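Local coordinates for NAD nucleotidase (Haemophilus influenzae, PDB 3ZTV), which degrades NAD to adenosine and nicotinamide riboside in the periplasm, acting both as an NAD pyrophosphatase and as a 5'-nucleotidase, at residues A[467-479]-A[483-495]. Sequence-based numbering, arbitrary orientation.
Sequences PYGAGIRYEANET and EGKRLVSVEVLNK
Arg473 and Glu491 face each other as a hydrogen-bonded pair of two antiparallel strands, 472-477 and 487-493, and join in a bidentate salt bridge. Arg473 grips side-on, NE to Glu491 OE2 at 2.9 Å and NH2 to Glu491 OE1 at 3.0 Å. The guanidinium and carboxylate planes stand 58° apart, and both oxygens are met from above the carboxylate plane. Glu475 and Ser489 follow on the same face; Glu475 CG lies anti to the backbone N (chi1 178°), 3.9 Å from Val488 CB, and the chain runs on extended.

The other face is largely apolar, with Ile472, Tyr474, Ala476, Leu487, Val490 and Val492. CD1 of Ile472 lies 3.7 Å from CG1 of Val490, while Val492 and Ile472 both reach Leu404 of the neighbouring sheet. With CG of Tyr474 placed between its backbone N and carbonyl carbon (chi1 70°), the ring leads away from strand 487-493; Leu487 CD2 still comes within 3.5 Å of Tyr474 CD2, the two side chains crossing at about a right angle. The phenol ends on strand 467-470, where Tyr474 OH donates to Pro467 O at 2.8 Å.

Near the turn, Arg486 NE donates to Glu478 O, 2.9 Å away, with the acceptor in the guanidinium plane. A water links that same carbonyl to NH2, and Gln455 takes NH1, so several bonds fix the buried group's rotation.

The backbone N atoms of Val488 and Ser489 both donate to Glu475 O, the second bond weak; the extra residue shifts the register by one, a classic beta bulge in a beta hairpin of the 5'-nucleotidase C-terminal domain.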
loop_
_atom_site.group_PDB
_atom_site.type_symbol
_atom_site.label_atom_id
_atom_site.label_comp_id
_atom_site.label_asym_id
_atom_site.label_seq_id
_atom_site.Cartn_x
_atom_site.Cartn_y
_atom_site.Cartn_z
ATOM N N PRO A 467 4.774 -9.140 -40.693
ATOM C CA PRO A 467 5.199 -8.419 -39.489
ATOM C C PRO A 467 6.651 -7.944 -39.496
ATOM O O PRO A 467 7.547 -8.660 -39.950
ATOM C CB PRO A 467 5.018 -9.470 -38.394
ATOM C CG PRO A 467 5.388 -10.751 -39.081
ATOM C CD PRO A 467 4.880 -10.602 -40.512
ATOM N N TYR A 468 6.863 -6.738 -38.986
ATOM C CA TYR A 468 8.201 -6.199 -38.756
ATOM C C TYR A 468 8.207 -5.623 -37.351
ATOM O O TYR A 468 7.181 -5.126 -36.878
ATOM C CB TYR A 468 8.538 -5.089 -39.755
ATOM C CG TYR A 468 8.616 -5.531 -41.202
ATOM C CD1 TYR A 468 7.464 -5.728 -41.957
ATOM C CD2 TYR A 468 9.846 -5.739 -41.819
ATOM C CE1 TYR A 468 7.535 -6.124 -43.286
ATOM C CE2 TYR A 468 9.924 -6.139 -43.148
ATOM C CZ TYR A 468 8.766 -6.329 -43.875
ATOM O OH TYR A 468 8.823 -6.721 -45.201
ATOM N N GLY A 469 9.352 -5.679 -36.680
ATOM C CA GLY A 469 9.433 -5.266 -35.291
ATOM C C GLY A 469 10.576 -4.333 -34.931
ATOM O O GLY A 469 11.517 -4.116 -35.705
ATOM N N ALA A 470 10.457 -3.767 -33.734
ATOM C CA ALA A 470 11.509 -2.973 -33.122
ATOM C C ALA A 470 11.823 -3.609 -31.774
ATOM O O ALA A 470 10.913 -3.974 -31.037
ATOM C CB ALA A 470 11.053 -1.536 -32.934
ATOM N N GLY A 471 13.107 -3.754 -31.452
ATOM C CA GLY A 471 13.502 -4.466 -30.244
ATOM C C GLY A 471 13.380 -5.975 -30.394
ATOM O O GLY A 471 13.668 -6.733 -29.457
ATOM N N ILE A 472 12.927 -6.406 -31.571
ATOM C CA ILE A 472 12.848 -7.819 -31.934
ATOM C C ILE A 472 13.261 -7.943 -33.390
ATOM O O ILE A 472 12.934 -7.088 -34.207
ATOM C CB ILE A 472 11.425 -8.407 -31.725
ATOM C CG1 ILE A 472 11.423 -9.917 -31.992
ATOM C CG2 ILE A 472 10.405 -7.677 -32.595
ATOM C CD1 ILE A 472 10.178 -10.651 -31.507
ATOM N N ARG A 473 14.013 -8.994 -33.705
ATOM C CA ARG A 473 14.410 -9.256 -35.079
ATOM C C ARG A 473 14.359 -10.756 -35.299
ATOM O O ARG A 473 14.528 -11.531 -34.356
ATOM C CB ARG A 473 15.805 -8.690 -35.373
ATOM C CG ARG A 473 16.936 -9.344 -34.603
ATOM C CD ARG A 473 18.237 -8.585 -34.804
ATOM N NE ARG A 473 19.368 -9.279 -34.191
ATOM C CZ ARG A 473 20.569 -8.736 -34.013
ATOM N NH1 ARG A 473 20.797 -7.485 -34.389
ATOM N NH2 ARG A 473 21.542 -9.445 -33.452
ATOM N N TYR A 474 14.097 -11.169 -36.533
ATOM C CA TYR A 474 13.945 -12.591 -36.791
ATOM C C TYR A 474 14.345 -12.975 -38.208
ATOM O O TYR A 474 14.409 -12.133 -39.109
ATOM C CB TYR A 474 12.508 -13.058 -36.475
ATOM C CG TYR A 474 11.462 -12.554 -37.448
ATOM C CD1 TYR A 474 10.814 -11.336 -37.251
ATOM C CD2 TYR A 474 11.120 -13.300 -38.569
ATOM C CE1 TYR A 474 9.852 -10.879 -38.157
ATOM C CE2 TYR A 474 10.163 -12.855 -39.475
ATOM C CZ TYR A 474 9.536 -11.645 -39.268
ATOM O OH TYR A 474 8.596 -11.219 -40.190
ATOM N N GLU A 475 14.652 -14.259 -38.365
ATOM C CA GLU A 475 14.853 -14.867 -39.670
ATOM C C GLU A 475 13.771 -15.919 -39.842
ATOM O O GLU A 475 13.396 -16.608 -38.888
ATOM C CB GLU A 475 16.238 -15.521 -39.777
ATOM C CG GLU A 475 16.474 -16.229 -41.116
ATOM C CD GLU A 475 17.899 -16.721 -41.312
ATOM O OE1 GLU A 475 18.790 -16.360 -40.512
ATOM O OE2 GLU A 475 18.119 -17.477 -42.284
ATOM N N ALA A 476 13.261 -16.028 -41.062
ATOM C CA ALA A 476 12.203 -16.986 -41.356
ATOM C C ALA A 476 12.328 -17.491 -42.788
ATOM O O ALA A 476 12.907 -16.818 -43.641
ATOM C CB ALA A 476 10.830 -16.348 -41.134
ATOM N N ASN A 477 11.786 -18.680 -43.036
ATOM C CA ASN A 477 11.724 -19.244 -44.383
ATOM C C ASN A 477 10.302 -19.164 -44.919
ATOM O O ASN A 477 9.346 -19.359 -44.170
ATOM C CB ASN A 477 12.144 -20.715 -44.380
ATOM C CG ASN A 477 13.585 -20.918 -43.968
ATOM O OD1 ASN A 477 14.459 -20.118 -44.299
ATOM N ND2 ASN A 477 13.839 -21.995 -43.229
ATOM N N GLU A 478 10.153 -18.909 -46.215
ATOM C CA GLU A 478 8.824 -18.912 -46.814
ATOM C C GLU A 478 8.181 -20.290 -46.706
ATOM O O GLU A 478 6.982 -20.410 -46.458
ATOM C CB GLU A 478 8.874 -18.471 -48.277
ATOM C CG GLU A 478 7.508 -18.460 -48.952
ATOM C CD GLU A 478 7.500 -17.713 -50.270
ATOM O OE1 GLU A 478 8.583 -17.316 -50.748
ATOM O OE2 GLU A 478 6.399 -17.518 -50.829
ATOM N N THR A 479 8.989 -21.327 -46.900
ATOM C CA THR A 479 8.513 -22.703 -46.826
ATOM C C THR A 479 8.572 -23.227 -45.393
ATOM O O THR A 479 9.648 -23.305 -44.809
ATOM C CB THR A 479 9.374 -23.622 -47.722
ATOM O OG1 THR A 479 9.340 -23.152 -49.076
ATOM C CG2 THR A 479 8.870 -25.058 -47.664
ATOM N N GLU A 483 7.714 -29.324 -38.927
ATOM C CA GLU A 483 6.825 -29.042 -37.801
ATOM C C GLU A 483 5.827 -27.929 -38.114
ATOM O O GLU A 483 5.052 -27.517 -37.250
ATOM C CB GLU A 483 7.641 -28.692 -36.553
ATOM C CG GLU A 483 8.537 -29.819 -36.063
ATOM C CD GLU A 483 7.751 -31.004 -35.531
ATOM O OE1 GLU A 483 6.539 -30.848 -35.266
ATOM O OE2 GLU A 483 8.346 -32.093 -35.377
ATOM N N GLY A 484 5.851 -27.443 -39.353
ATOM C CA GLY A 484 4.919 -26.422 -39.796
ATOM C C GLY A 484 5.330 -24.999 -39.465
ATOM O O GLY A 484 4.533 -24.072 -39.608
ATOM N N LYS A 485 6.581 -24.824 -39.045
ATOM C CA LYS A 485 7.080 -23.519 -38.605
ATOM C C LYS A 485 7.961 -22.833 -39.646
ATOM O O LYS A 485 8.756 -23.483 -40.331
ATOM C CB LYS A 485 7.864 -23.669 -37.301
ATOM C CG LYS A 485 7.069 -24.294 -36.166
ATOM C CD LYS A 485 5.918 -23.391 -35.719
ATOM C CE LYS A 485 5.126 -24.028 -34.582
ATOM N NZ LYS A 485 4.155 -23.081 -33.954
ATOM N N ARG A 486 7.824 -21.515 -39.761
ATOM C CA ARG A 486 8.667 -20.732 -40.660
ATOM C C ARG A 486 9.844 -20.056 -39.947
ATOM O O ARG A 486 10.848 -19.730 -40.579
ATOM C CB ARG A 486 7.837 -19.674 -41.402
ATOM C CG ARG A 486 6.799 -20.232 -42.366
ATOM C CD ARG A 486 6.190 -19.119 -43.215
ATOM N NE ARG A 486 5.285 -19.640 -44.242
ATOM C CZ ARG A 486 4.009 -19.951 -44.031
ATOM N NH1 ARG A 486 3.466 -19.800 -42.829
ATOM N NH2 ARG A 486 3.269 -20.417 -45.032
ATOM N N LEU A 487 9.722 -19.826 -38.643
ATOM C CA LEU A 487 10.780 -19.123 -37.919
ATOM C C LEU A 487 12.074 -19.924 -37.830
ATOM O O LEU A 487 12.059 -21.125 -37.559
ATOM C CB LEU A 487 10.317 -18.709 -36.521
ATOM C CG LEU A 487 9.350 -17.519 -36.460
ATOM C CD1 LEU A 487 8.809 -17.357 -35.050
ATOM C CD2 LEU A 487 10.024 -16.239 -36.924
ATOM N N VAL A 488 13.186 -19.229 -38.053
ATOM C CA VAL A 488 14.523 -19.813 -37.973
ATOM C C VAL A 488 15.228 -19.342 -36.702
ATOM O O VAL A 488 15.838 -20.134 -35.986
ATOM C CB VAL A 488 15.366 -19.437 -39.209
ATOM C CG1 VAL A 488 16.821 -19.865 -39.037
ATOM C CG2 VAL A 488 14.769 -20.065 -40.457
ATOM N N SER A 489 15.135 -18.044 -36.425
ATOM C CA SER A 489 15.728 -17.469 -35.223
ATOM C C SER A 489 14.940 -16.233 -34.797
ATOM O O SER A 489 14.395 -15.525 -35.643
ATOM C CB SER A 489 17.190 -17.096 -35.490
ATOM O OG SER A 489 17.297 -16.026 -36.411
ATOM N N VAL A 490 14.896 -15.976 -33.490
ATOM C CA VAL A 490 14.258 -14.771 -32.956
ATOM C C VAL A 490 15.108 -14.210 -31.823
ATOM O O VAL A 490 15.465 -14.935 -30.892
ATOM C CB VAL A 490 12.836 -15.045 -32.432
ATOM C CG1 VAL A 490 12.212 -13.759 -31.905
ATOM C CG2 VAL A 490 11.971 -15.654 -33.522
ATOM N N GLU A 491 15.450 -12.930 -31.929
ATOM C CA GLU A 491 16.207 -12.236 -30.900
ATOM C C GLU A 491 15.433 -11.033 -30.388
ATOM O O GLU A 491 14.680 -10.393 -31.134
ATOM C CB GLU A 491 17.553 -11.764 -31.445
ATOM C CG GLU A 491 18.459 -12.868 -31.962
ATOM C CD GLU A 491 19.584 -12.308 -32.799
ATOM O OE1 GLU A 491 20.637 -11.971 -32.217
ATOM O OE2 GLU A 491 19.403 -12.179 -34.028
ATOM N N VAL A 492 15.637 -10.730 -29.111
ATOM C CA VAL A 492 15.067 -9.543 -28.487
ATOM C C VAL A 492 16.180 -8.691 -27.876
ATOM O O VAL A 492 17.110 -9.216 -27.255
ATOM C CB VAL A 492 14.042 -9.924 -27.408
ATOM C CG1 VAL A 492 13.560 -8.686 -26.653
ATOM C CG2 VAL A 492 12.875 -10.677 -28.033
ATOM N N LEU A 493 16.094 -7.379 -28.070
ATOM C CA LEU A 493 17.081 -6.441 -27.550
ATOM C C LEU A 493 16.957 -6.291 -26.034
ATOM O O LEU A 493 15.895 -5.938 -25.514
ATOM C CB LEU A 493 16.915 -5.082 -28.234
ATOM C CG LEU A 493 17.895 -3.962 -27.884
ATOM C CD1 LEU A 493 19.336 -4.423 -28.056
ATOM C CD2 LEU A 493 17.622 -2.725 -28.729
ATOM N N ASN A 494 18.043 -6.580 -25.321
ATOM C CA ASN A 494 18.081 -6.350 -23.882
ATOM C C ASN A 494 18.082 -4.853 -23.610
ATOM O O ASN A 494 19.034 -4.153 -23.951
ATOM C CB ASN A 494 19.310 -7.015 -23.257
ATOM C CG ASN A 494 19.307 -6.944 -21.739
ATOM O OD1 ASN A 494 19.004 -5.904 -21.153
ATOM N ND2 ASN A 494 19.639 -8.058 -21.097
ATOM N N LYS A 495 17.009 -4.362 -23.001
ATOM C CA LYS A 495 16.821 -2.926 -22.835
ATOM C C LYS A 495 17.766 -2.330 -21.793
ATOM O O LYS A 495 18.506 -1.387 -22.083
ATOM C CB LYS A 495 15.365 -2.614 -22.485
ATOM C CG LYS A 495 14.903 -1.260 -22.981
ATOM C CD LYS A 495 13.392 -1.198 -23.094
ATOM C CE LYS A 495 12.961 0.101 -23.745
ATOM N NZ LYS A 495 11.485 0.264 -23.744
HETATM O O HOH W 1 4.410 -20.527 -47.687
#